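Local coordinates for pyruvate kinase (Pyrobaculum aerophilum, PDB 3QTG), which catalyses the last step of glycolysis, the transfer of phosphate between phosphoenolpyruvate and ADP that yields pyruvate and ATP, with a divalent metal cation as cofactor, at residues 37-40 against 41-44; 124-127 against 128-132; 144-148 against 149-153. One frame throughout, in Å; residues are numbered along the deposited sequence.

Interaction 1. Residues 37-40 against 41-44; sequences KFLD and LVDG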
ATOM      1  N   LYS A  37       7.187  47.485   8.090  1.00 57.56           N
ATOM      2  CA  LYS A  37       7.271  46.670   6.878  1.00 56.66           C
ATOM      3  C   LYS A  37       8.161  45.427   7.063  1.00 54.77           C
ATOM      4  O   LYS A  37       7.985  44.433   6.367  1.00 54.34           O
ATOM      5  CB  LYS A  37       7.730  47.518   5.679  1.00 57.49           C
ATOM      6  CG  LYS A  37       6.669  48.495   5.155  1.00 59.78           C
ATOM      7  CD  LYS A  37       5.472  47.774   4.497  1.00 62.50           C
ATOM      8  CE  LYS A  37       4.384  48.755   3.975  1.00 62.99           C
ATOM      9  NZ  LYS A  37       3.403  49.176   5.021  1.00 63.66           N
ATOM     10  N   PHE A  38       9.095  45.507   8.011  1.00 53.01           N
ATOM     11  CA  PHE A  38       9.996  44.403   8.361  1.00 51.01           C
ATOM     12  C   PHE A  38       9.278  43.322   9.197  1.00 50.39           C
ATOM     13  O   PHE A  38       9.365  42.114   8.897  1.00 49.78           O
ATOM     14  CB  PHE A  38      11.210  44.959   9.120  1.00 49.89           C
ATOM     15  CG  PHE A  38      12.217  43.919   9.514  1.00 48.03           C
ATOM     16  CD1 PHE A  38      13.213  43.531   8.626  1.00 45.21           C
ATOM     17  CD2 PHE A  38      12.185  43.344  10.777  1.00 46.74           C
ATOM     18  CE1 PHE A  38      14.152  42.575   8.973  1.00 43.88           C
ATOM     19  CE2 PHE A  38      13.122  42.383  11.138  1.00 46.37           C
ATOM     20  CZ  PHE A  38      14.115  41.997  10.229  1.00 45.04           C
ATOM     21  N   LEU A  39       8.560  43.769  10.228  1.00 49.77           N
ATOM     22  CA  LEU A  39       7.850  42.876  11.136  1.00 49.01           C
ATOM     23  C   LEU A  39       6.603  42.272  10.508  1.00 48.93           C
ATOM     24  O   LEU A  39       6.146  41.206  10.931  1.00 49.05           O
ATOM     25  CB  LEU A  39       7.523  43.590  12.455  1.00 49.07           C
ATOM     26  CG  LEU A  39       8.763  43.970  13.280  1.00 48.24           C
ATOM     27  CD1 LEU A  39       8.405  44.775  14.508  1.00 50.13           C
ATOM     28  CD2 LEU A  39       9.577  42.734  13.675  1.00 47.17           C
ATOM     29  N   ASP A  40       6.049  42.968   9.512  1.00 48.88           N
ATOM     30  CA  ASP A  40       4.947  42.454   8.695  1.00 48.47           C
ATOM     31  C   ASP A  40       5.353  41.196   7.933  1.00 47.12           C
ATOM     32  O   ASP A  40       4.507  40.439   7.466  1.00 46.95           O
ATOM     33  CB  ASP A  40       4.503  43.502   7.673  1.00 49.07           C
ATOM     34  CG  ASP A  40       3.547  44.551   8.256  1.00 52.06           C
ATOM     35  OD1 ASP A  40       3.149  44.478   9.453  1.00 51.97           O
ATOM     36  OD2 ASP A  40       3.194  45.469   7.480  1.00 54.30           O
ATOM     37  N   LEU A  41       6.654  40.996   7.795  1.00 46.04           N
ATOM     38  CA  LEU A  41       7.180  39.910   6.994  1.00 45.15           C
ATOM     39  C   LEU A  41       7.781  38.786   7.833  1.00 44.03           C
ATOM     40  O   LEU A  41       8.381  37.859   7.278  1.00 44.25           O
ATOM     41  CB  LEU A  41       8.202  40.437   5.964  1.00 45.09           C
ATOM     42  CG  LEU A  41       7.587  41.155   4.755  1.00 45.62           C
ATOM     43  CD1 LEU A  41       8.613  42.038   4.027  1.00 44.76           C
ATOM     44  CD2 LEU A  41       6.940  40.169   3.781  1.00 44.82           C
ATOM     45  N   VAL A  42       7.639  38.878   9.155  1.00 43.56           N
ATOM     46  CA  VAL A  42       8.151  37.836  10.058  1.00 42.26           C
ATOM     47  C   VAL A  42       7.042  37.247  10.927  1.00 41.49           C
ATOM     48  O   VAL A  42       5.980  37.862  11.112  1.00 41.43           O
ATOM     49  CB  VAL A  42       9.390  38.302  10.920  1.00 42.95           C
ATOM     50  CG1 VAL A  42      10.386  39.037  10.058  1.00 42.61           C
ATOM     51  CG2 VAL A  42       8.970  39.189  12.131  1.00 41.99           C
ATOM     52  N   ASP A  43       7.285  36.034  11.421  1.00 40.38           N
ATOM     53  CA  ASP A  43       6.365  35.364  12.333  1.00 39.91           C
ATOM     54  C   ASP A  43       6.952  35.296  13.726  1.00 39.79           C
ATOM     55  O   ASP A  43       6.261  34.958  14.687  1.00 39.92           O
ATOM     56  CB  ASP A  43       6.020  33.956  11.824  1.00 38.98           C
ATOM     57  CG  ASP A  43       5.445  33.973  10.414  1.00 39.64           C
ATOM     58  OD1 ASP A  43       4.300  34.433  10.212  1.00 43.74           O
ATOM     59  OD2 ASP A  43       6.138  33.534   9.486  1.00 40.31           O
ATOM     60  N   GLY A  44       8.244  35.599  13.820  1.00 40.24           N
ATOM     61  CA  GLY A  44       8.962  35.569  15.082  1.00 40.60           C
ATOM     62  C   GLY A  44      10.292  36.270  14.980  1.00 40.68           C
ATOM     63  O   GLY A  44      10.789  36.520  13.887  1.00 41.08           O
TER
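K37 meets L41 through its backbone, as the carbonyl O of K37 lies 3.4 Å from L41 CD1. This is the alpha-to-beta connection of a TIM barrel, where helix 32-39 gives way to the loop that leads into barrel strand 44-48. F38 comes next. F38 O accepts a hydrogen bond from L41 N at 3.1 Å. The same F38 O lies against V42 CG1. The F38 ring reaches the methyl too, but loosely, with CE2 4.5 Å from V42 CG1. The phenyl group itself is packed against P331 and V335 of helix 331-343 and A21 of strand 18-22. L39 opens a type I beta turn that runs to V42. The turn is closed by a weak bond from V42 N to L39 O, 3.3 Å long but nearly straight at 165°. R73 also donates to L39 O, and it donates to V42 O as well, so one guanidinium group holds both ends of the turn. The D40 carboxylate is held through OD1 by the hydroxyl of Y67 in helix 54-71. The loop ends in the barrel, and V42 lies about 10 Å, side chain to side chain, from R46, a probable substrate-binding residue. V42 has CG1 anti to its carbonyl carbon (chi1 -45°), which leaves CG2 on the L39 side. The L39 and V42 side chains cross at a slant, with L39 CD2 3.9 Å from V42 CG2.

Interaction 2. Residues 124-127 against 128-132; sequences SAVE and QNDVI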
ATOM      1  N   SER A 124      41.608  17.401  27.115  1.00 41.98           N
ATOM      2  CA  SER A 124      40.964  16.083  27.063  1.00 43.73           C
ATOM      3  C   SER A 124      40.364  15.743  25.699  1.00 44.14           C
ATOM      4  O   SER A 124      40.287  14.577  25.355  1.00 45.78           O
ATOM      5  CB  SER A 124      39.878  15.970  28.122  1.00 43.54           C
ATOM      6  OG  SER A 124      40.428  16.240  29.394  1.00 46.92           O
ATOM      7  N   ALA A 125      39.940  16.746  24.933  1.00 43.97           N
ATOM      8  CA  ALA A 125      39.291  16.528  23.633  1.00 44.60           C
ATOM      9  C   ALA A 125      40.268  16.301  22.460  1.00 45.31           C
ATOM     10  O   ALA A 125      39.898  15.695  21.448  1.00 46.34           O
ATOM     11  CB  ALA A 125      38.344  17.685  23.314  1.00 43.19           C
ATOM     12  N   VAL A 126      41.500  16.796  22.589  1.00 45.49           N
ATOM     13  CA  VAL A 126      42.456  16.826  21.486  1.00 45.69           C
ATOM     14  C   VAL A 126      43.345  15.575  21.410  1.00 46.62           C
ATOM     15  O   VAL A 126      43.922  15.135  22.417  1.00 46.53           O
ATOM     16  CB  VAL A 126      43.346  18.129  21.510  1.00 45.89           C
ATOM     17  CG1 VAL A 126      44.485  18.042  20.488  1.00 45.90           C
ATOM     18  CG2 VAL A 126      42.506  19.381  21.248  1.00 43.20           C
ATOM     19  N   GLU A 127      43.440  15.023  20.198  1.00 46.85           N
ATOM     20  CA  GLU A 127      44.364  13.935  19.872  1.00 48.64           C
ATOM     21  C   GLU A 127      45.251  14.354  18.701  1.00 47.16           C
ATOM     22  O   GLU A 127      44.942  15.305  17.972  1.00 45.66           O
ATOM     23  CB  GLU A 127      43.594  12.665  19.472  1.00 48.61           C
ATOM     24  CG  GLU A 127      42.644  12.140  20.524  1.00 52.38           C
ATOM     25  CD  GLU A 127      41.764  11.016  19.990  1.00 53.60           C
ATOM     26  OE1 GLU A 127      40.868  11.283  19.145  1.00 57.70           O
ATOM     27  OE2 GLU A 127      41.982   9.848  20.414  1.00 61.20           O
ATOM     28  N   GLN A 128      46.334  13.612  18.506  1.00 47.71           N
ATOM     29  CA  GLN A 128      47.178  13.779  17.324  1.00 48.04           C
ATOM     30  C   GLN A 128      46.387  13.671  16.024  1.00 47.23           C
ATOM     31  O   GLN A 128      45.542  12.794  15.876  1.00 47.69           O
ATOM     32  CB  GLN A 128      48.294  12.754  17.324  1.00 49.18           C
ATOM     33  CG  GLN A 128      49.520  13.250  16.599  1.00 51.94           C
ATOM     34  CD  GLN A 128      50.629  12.255  16.632  1.00 56.32           C
ATOM     35  OE1 GLN A 128      50.986  11.739  17.692  1.00 59.01           O
ATOM     36  NE2 GLN A 128      51.185  11.955  15.461  1.00 58.14           N
ATOM     37  N   ASN A 129      46.677  14.582  15.098  1.00 46.41           N
ATOM     38  CA  ASN A 129      45.992  14.715  13.793  1.00 45.86           C
ATOM     39  C   ASN A 129      44.638  15.413  13.813  1.00 44.50           C
ATOM     40  O   ASN A 129      44.041  15.589  12.758  1.00 43.71           O
ATOM     41  CB  ASN A 129      45.906  13.386  13.014  1.00 46.67           C
ATOM     42  CG  ASN A 129      47.267  12.760  12.793  1.00 48.90           C
ATOM     43  OD1 ASN A 129      47.538  11.650  13.273  1.00 52.61           O
ATOM     44  ND2 ASN A 129      48.149  13.479  12.097  1.00 48.72           N
ATOM     45  N   ASP A 130      44.177  15.839  14.991  1.00 43.11           N
ATOM     46  CA  ASP A 130      42.998  16.701  15.070  1.00 41.81           C
ATOM     47  C   ASP A 130      43.354  18.056  14.520  1.00 40.70           C
ATOM     48  O   ASP A 130      44.526  18.439  14.540  1.00 40.67           O
ATOM     49  CB  ASP A 130      42.527  16.893  16.515  1.00 42.06           C
ATOM     50  CG  ASP A 130      41.592  15.801  16.977  1.00 43.75           C
ATOM     51  OD1 ASP A 130      40.899  15.194  16.119  1.00 47.38           O
ATOM     52  OD2 ASP A 130      41.552  15.552  18.200  1.00 42.42           O
ATOM     53  N   VAL A 131      42.337  18.788  14.079  1.00 38.90           N
ATOM     54  CA  VAL A 131      42.499  20.144  13.562  1.00 37.84           C
ATOM     55  C   VAL A 131      41.814  21.155  14.503  1.00 38.00           C
ATOM     56  O   VAL A 131      40.628  21.020  14.851  1.00 37.33           O
ATOM     57  CB  VAL A 131      41.930  20.276  12.138  1.00 37.53           C
ATOM     58  CG1 VAL A 131      42.043  21.708  11.626  1.00 36.15           C
ATOM     59  CG2 VAL A 131      42.620  19.247  11.169  1.00 37.36           C
ATOM     60  N   ILE A 132      42.589  22.157  14.907  1.00 37.89           N
ATOM     61  CA  ILE A 132      42.147  23.178  15.824  1.00 37.96           C
ATOM     62  C   ILE A 132      41.709  24.390  15.005  1.00 38.57           C
ATOM     63  O   ILE A 132      42.410  24.798  14.092  1.00 39.14           O
ATOM     64  CB  ILE A 132      43.293  23.553  16.788  1.00 37.69           C
ATOM     65  CG1 ILE A 132      43.561  22.398  17.764  1.00 37.64           C
ATOM     66  CG2 ILE A 132      42.983  24.859  17.535  1.00 36.01           C
ATOM     67  CD1 ILE A 132      44.912  22.505  18.377  1.00 38.82           C
TER
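The backbone leaves helix 120-125 at V126 and folds into a type II beta turn from E127 to D130, closed by D130 N bonding to E127 O at 3.1 Å. The D130 side chain reaches back over this turn. D130 OD2 accepts a hydrogen bond from E127 N at 2.8 Å, and the N-H...O angle is 164°. The N-H meets the anti side of the oxygen, 33° out of the carboxylate plane. CG of D130 stands beside its own backbone N (chi1 -86°), which aims the carboxylate back at E127. Two bonds thus join E127 and D130, one backbone to backbone and one backbone to side chain. The turn links helix 120-125 to strand 131-134 in the small beta domain that pyruvate kinases carry as an insertion in their barrel. E127 OE1 and D130 OD2 are 4.4 Å apart, and their like charges are probably offset by K172, which forms a salt bridge to each. K172 also donates to A125 O, at the end of the helix. D130 OD2 lies 3.6 Å from V126 CA. The V126 side chain itself packs on V143 and V169 of the sheet.

Interaction 3. Residues 144-148 against 149-153; sequences TNTGS and DWIEA
The indole of W150 lies with one face against the backbone of T146 and G147. G147 CA sits over the five-membered ring, 3.6 Å from its centroid, in a CH-pi contact. T146 C lies over the same face. At the ring edge, N145 ND2 approaches CH2 of W150 at 3.7 Å, close to the ring plane. The N145 amide stands nearly upright to the indole, their planes 85° apart. A chi1 of 66° places CG of W150 between its backbone N and carbonyl carbon and brings the indole over T146 and G147. The two strands form an antiparallel beta hairpin. E152 N bonds to N145 O at 2.8 Å, and G147 N to W150 O at 2.9 Å. E152 O takes T144 N at 2.9 Å and, weakly, N145 N. T144 and N145 together face E152 in a classic beta bulge. N145 and E152 point the same way, with N145 CB 3.6 Å from E152 OE1. A water joins E152 OE1, to which it donates, to T144 OG1. T146 and I151 lie side by side on the opposite face of the sheet from N145 and E152, with CG2 of T146 3.9 Å from CG1 of I151. Strand 150-155 also pairs with strand 101-106, whose K103 makes a cation-pi contact with W150. I151 packs on F122 and F123 of helix 120-125.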
ATOM      1  N   THR A 144      50.238  17.843  16.156  1.00 40.62           N
ATOM      2  CA  THR A 144      51.371  16.970  15.867  1.00 41.87           C
ATOM      3  C   THR A 144      51.958  16.256  17.088  1.00 42.83           C
ATOM      4  O   THR A 144      52.729  15.302  16.956  1.00 42.91           O
ATOM      5  CB  THR A 144      52.490  17.767  15.186  1.00 42.03           C
ATOM      6  OG1 THR A 144      52.834  18.896  16.003  1.00 41.45           O
ATOM      7  CG2 THR A 144      52.048  18.232  13.791  1.00 40.60           C
ATOM      8  N   ASN A 145      51.607  16.734  18.273  1.00 43.70           N
ATOM      9  CA  ASN A 145      52.058  16.121  19.513  1.00 45.71           C
ATOM     10  C   ASN A 145      51.216  16.669  20.645  1.00 46.63           C
ATOM     11  O   ASN A 145      50.756  17.811  20.569  1.00 46.44           O
ATOM     12  CB  ASN A 145      53.556  16.390  19.766  1.00 45.45           C
ATOM     13  CG  ASN A 145      54.186  15.360  20.684  1.00 46.49           C
ATOM     14  OD1 ASN A 145      53.557  14.364  21.040  1.00 48.10           O
ATOM     15  ND2 ASN A 145      55.430  15.593  21.072  1.00 44.24           N
ATOM     16  N   THR A 146      51.010  15.841  21.672  1.00 48.46           N
ATOM     17  CA  THR A 146      50.212  16.183  22.860  1.00 49.58           C
ATOM     18  C   THR A 146      50.932  15.652  24.091  1.00 50.96           C
ATOM     19  O   THR A 146      51.679  14.686  24.006  1.00 51.19           O
ATOM     20  CB  THR A 146      48.782  15.564  22.820  1.00 49.49           C
ATOM     21  OG1 THR A 146      48.869  14.142  22.967  1.00 50.48           O
ATOM     22  CG2 THR A 146      48.063  15.866  21.503  1.00 48.72           C
ATOM     23  N   GLY A 147      50.699  16.277  25.239  1.00 52.46           N
ATOM     24  CA  GLY A 147      51.395  15.901  26.467  1.00 54.45           C
ATOM     25  C   GLY A 147      50.468  15.968  27.657  1.00 55.82           C
ATOM     26  O   GLY A 147      49.264  15.757  27.523  1.00 56.38           O
ATOM     27  N   SER A 148      51.023  16.253  28.828  1.00 56.93           N
ATOM     28  CA  SER A 148      50.217  16.333  30.044  1.00 57.39           C
ATOM     29  C   SER A 148      49.123  17.392  29.811  1.00 56.50           C
ATOM     30  O   SER A 148      47.975  17.072  29.425  1.00 56.89           O
ATOM     31  CB  SER A 148      51.116  16.671  31.245  1.00 58.17           C
ATOM     32  OG  SER A 148      50.458  16.464  32.487  1.00 60.45           O
ATOM     33  N   ASP A 149      49.500  18.653  29.998  1.00 54.91           N
ATOM     34  CA  ASP A 149      48.564  19.766  29.826  1.00 52.46           C
ATOM     35  C   ASP A 149      49.079  20.682  28.705  1.00 49.61           C
ATOM     36  O   ASP A 149      49.184  21.893  28.863  1.00 48.19           O
ATOM     37  CB  ASP A 149      48.423  20.512  31.161  1.00 53.40           C
ATOM     38  CG  ASP A 149      47.687  19.695  32.216  1.00 56.75           C
ATOM     39  OD1 ASP A 149      46.632  19.076  31.896  1.00 60.42           O
ATOM     40  OD2 ASP A 149      48.148  19.683  33.381  1.00 60.60           O
ATOM     41  N   TRP A 150      49.429  20.073  27.575  1.00 46.97           N
ATOM     42  CA  TRP A 150      49.962  20.830  26.443  1.00 44.66           C
ATOM     43  C   TRP A 150      49.754  20.129  25.092  1.00 42.45           C
ATOM     44  O   TRP A 150      49.534  18.926  25.023  1.00 40.74           O
ATOM     45  CB  TRP A 150      51.435  21.202  26.660  1.00 44.98           C
ATOM     46  CG  TRP A 150      52.355  20.037  26.692  1.00 45.77           C
ATOM     47  CD1 TRP A 150      52.821  19.386  27.806  1.00 47.56           C
ATOM     48  CD2 TRP A 150      52.948  19.375  25.562  1.00 45.84           C
ATOM     49  NE1 TRP A 150      53.668  18.358  27.438  1.00 47.93           N
ATOM     50  CE2 TRP A 150      53.758  18.323  26.070  1.00 47.46           C
ATOM     51  CE3 TRP A 150      52.877  19.568  24.172  1.00 44.00           C
ATOM     52  CZ2 TRP A 150      54.485  17.468  25.237  1.00 47.96           C
ATOM     53  CZ3 TRP A 150      53.589  18.723  23.346  1.00 45.88           C
ATOM     54  CH2 TRP A 150      54.397  17.683  23.881  1.00 46.93           C
ATOM     55  N   ILE A 151      49.866  20.923  24.033  1.00 41.00           N
ATOM     56  CA  ILE A 151      49.645  20.504  22.670  1.00 39.36           C
ATOM     57  C   ILE A 151      50.604  21.275  21.766  1.00 38.51           C
ATOM     58  O   ILE A 151      50.871  22.445  21.992  1.00 37.97           O
ATOM     59  CB  ILE A 151      48.142  20.770  22.298  1.00 39.59           C
ATOM     60  CG1 ILE A 151      47.311  19.520  22.558  1.00 40.64           C
ATOM     61  CG2 ILE A 151      47.948  21.283  20.872  1.00 39.11           C
ATOM     62  CD1 ILE A 151      46.037  19.842  23.348  1.00 43.31           C
ATOM     63  N   GLU A 152      51.136  20.604  20.750  1.00 38.20           N
ATOM     64  CA  GLU A 152      51.777  21.276  19.645  1.00 37.82           C
ATOM     65  C   GLU A 152      50.955  21.065  18.371  1.00 37.10           C
ATOM     66  O   GLU A 152      50.421  19.977  18.143  1.00 36.65           O
ATOM     67  CB  GLU A 152      53.214  20.754  19.469  1.00 38.04           C
ATOM     68  CG  GLU A 152      54.160  21.156  20.640  1.00 39.06           C
ATOM     69  CD  GLU A 152      55.511  20.449  20.582  1.00 40.80           C
ATOM     70  OE1 GLU A 152      55.618  19.373  19.934  1.00 42.28           O
ATOM     71  OE2 GLU A 152      56.475  20.974  21.183  1.00 45.74           O
ATOM     72  N   ALA A 153      50.880  22.101  17.539  1.00 36.95           N
ATOM     73  CA  ALA A 153      50.123  22.049  16.296  1.00 36.95           C
ATOM     74  C   ALA A 153      50.767  22.914  15.208  1.00 37.15           C
ATOM     75  O   ALA A 153      51.350  23.948  15.496  1.00 37.70           O
ATOM     76  CB  ALA A 153      48.679  22.459  16.549  1.00 36.38           C
TER
HETATM   77  O   HOH W   1      55.081  18.352  17.227  1.00 47.05           O

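How the interactions relate
From the N terminus, interaction 1 comes first. It closes the turn between helix 32-39 and barrel strand 44-48. Interaction 2 turns the chain from helix 120-125 into strand 131-134. Interaction 3 closes the hairpin of strands 139-146 and 150-155. The three follow in series, and none nests or crosses. Interaction 1 belongs to the barrel, with its centre about 44 Å from that of interaction 2 and about 50 Å from that of interaction 3. The last two share one mixed sheet, their centres about 9 Å apart, and they touch. V126 CB packs on I151 CD1 at 3.7 Å, and the end of Q128 lies by the T144 carbonyl.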